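Local coordinates for cell surface protein (Faecalibacterium prausnitzii A2-165, PDB 4GT6), which is of unknown function but, as an extracellular protein built of BspA-type leucine-rich repeats, probably binds other proteins, at residues V223-S228 with K248-V253. Residues are numbered along the deposited sequence; the frame is centred on the assembly and turned at random.
Sequences VLYEKS and KIPNGV
Tyr225 reaches from strand 224-227 to Pro250 and Val253, the first and last residues of the type II turn that leads into strand 253-256. Its CB points at the turn, and with CG anti to the carbonyl carbon (chi1 -64°) the ring extends toward the turn. One flank of the ring makes the first contact: CD2 is 4.1 Å from CG2 of Val253 and CE2 closes to 3.5 Å from the same methyl, which sits oblique to the ring. CZ then passes 4.2 Å from CD of Pro250, and OH ends against the proline ring, 3.2 Å from Pro250 CD and 3.6 Å from Pro250 CG. The turn is closed by a hydrogen bond from Val253 N to Pro250 O, 3.2 Å, with Gly252 at a positive phi (108°) that suits glycine. Leu235 and Phe247 also touch the tyrosine, placing it between the antiparallel hairpin 224-237 and the following leucine-rich repeat coil. Replacing Tyr225 by alanine removes ring and hydroxyl together, and would probably open a gap beside Val253 CG2 and leave CD and CG of Pro250 without this neighbour. No hydrogen bond crosses between the segments, so hairpin and turn meet here through van der Waals packing, the phenol oxygen lying against carbon.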
# COMPACT_ATOMS: atom_id res chain seq x y z
N VAL A 223 -8.66 14.35 8.57
CA VAL A 223 -7.45 13.59 8.87
C VAL A 223 -7.92 12.23 9.33
O VAL A 223 -8.90 12.17 10.08
CB VAL A 223 -6.56 14.32 9.94
CG1 VAL A 223 -5.37 13.46 10.34
CG2 VAL A 223 -6.10 15.69 9.45
N LEU A 224 -7.26 11.14 8.88
CA LEU A 224 -7.71 9.82 9.29
C LEU A 224 -6.98 9.37 10.55
O LEU A 224 -5.74 9.44 10.61
CB LEU A 224 -7.48 8.79 8.16
CG LEU A 224 -8.12 7.40 8.36
CD1 LEU A 224 -9.66 7.48 8.43
CD2 LEU A 224 -7.70 6.47 7.21
N TYR A 225 -7.74 8.86 11.51
CA TYR A 225 -7.23 8.34 12.78
C TYR A 225 -7.68 6.92 13.00
O TYR A 225 -8.67 6.48 12.41
CB TYR A 225 -7.76 9.20 13.97
CG TYR A 225 -7.28 10.63 13.95
CD1 TYR A 225 -7.99 11.62 13.27
CD2 TYR A 225 -6.09 10.99 14.59
CE1 TYR A 225 -7.50 12.93 13.19
CE2 TYR A 225 -5.61 12.31 14.53
CZ TYR A 225 -6.33 13.27 13.84
OH TYR A 225 -5.85 14.56 13.77
N GLU A 226 -6.99 6.24 13.91
CA GLU A 226 -7.38 4.95 14.48
C GLU A 226 -7.74 5.24 15.93
O GLU A 226 -6.91 5.79 16.65
CB GLU A 226 -6.24 3.93 14.40
CG GLU A 226 -6.58 2.61 15.09
CD GLU A 226 -5.44 1.62 14.98
OE1 GLU A 226 -5.28 1.02 13.89
OE2 GLU A 226 -4.62 1.58 15.91
N LYS A 227 -8.94 4.88 16.35
CA LYS A 227 -9.33 5.12 17.72
C LYS A 227 -9.30 3.80 18.46
O LYS A 227 -9.95 2.85 18.04
CB LYS A 227 -10.72 5.77 17.78
CG LYS A 227 -11.12 6.15 19.21
CD LYS A 227 -12.51 6.73 19.26
CE LYS A 227 -12.87 7.11 20.68
NZ LYS A 227 -14.27 7.59 20.76
N SER A 228 -8.55 3.75 19.55
CA SER A 228 -8.47 2.56 20.40
C SER A 228 -9.62 2.51 21.41
O SER A 228 -10.23 3.55 21.72
CB SER A 228 -7.13 2.54 21.13
OG SER A 228 -6.09 2.35 20.19
N LYS A 248 -2.08 21.57 13.67
CA LYS A 248 -1.82 21.23 15.06
C LYS A 248 -2.46 19.87 15.31
O LYS A 248 -3.69 19.73 15.20
CB LYS A 248 -2.35 22.29 16.05
CG LYS A 248 -2.06 21.93 17.52
CD LYS A 248 -2.52 23.03 18.50
CE LYS A 248 -4.03 23.04 18.78
NZ LYS A 248 -4.45 24.34 19.41
N ILE A 249 -1.64 18.89 15.65
CA ILE A 249 -2.16 17.54 15.95
C ILE A 249 -2.99 17.65 17.26
O ILE A 249 -2.50 18.20 18.25
CB ILE A 249 -1.01 16.52 16.06
CG1 ILE A 249 -0.31 16.36 14.68
CG2 ILE A 249 -1.52 15.17 16.60
CD1 ILE A 249 1.06 15.65 14.75
N PRO A 250 -4.24 17.15 17.29
CA PRO A 250 -5.06 17.32 18.50
C PRO A 250 -4.52 16.62 19.73
O PRO A 250 -3.96 15.51 19.66
CB PRO A 250 -6.41 16.70 18.13
CG PRO A 250 -6.44 16.67 16.63
CD PRO A 250 -5.01 16.55 16.18
N ASN A 251 -4.74 17.26 20.87
CA ASN A 251 -4.50 16.65 22.17
C ASN A 251 -5.38 15.37 22.22
O ASN A 251 -6.53 15.40 21.76
CB ASN A 251 -4.90 17.63 23.27
CG ASN A 251 -4.74 17.08 24.66
OD1 ASN A 251 -3.83 16.30 24.92
ND2 ASN A 251 -5.62 17.50 25.57
N GLY A 252 -4.83 14.27 22.71
CA GLY A 252 -5.55 13.00 22.73
C GLY A 252 -5.00 12.02 21.71
O GLY A 252 -5.36 10.83 21.72
N VAL A 253 -4.09 12.50 20.83
CA VAL A 253 -3.39 11.66 19.85
C VAL A 253 -2.15 11.12 20.56
O VAL A 253 -1.37 11.90 21.10
CB VAL A 253 -3.03 12.41 18.54
CG1 VAL A 253 -2.09 11.56 17.65
CG2 VAL A 253 -4.30 12.79 17.77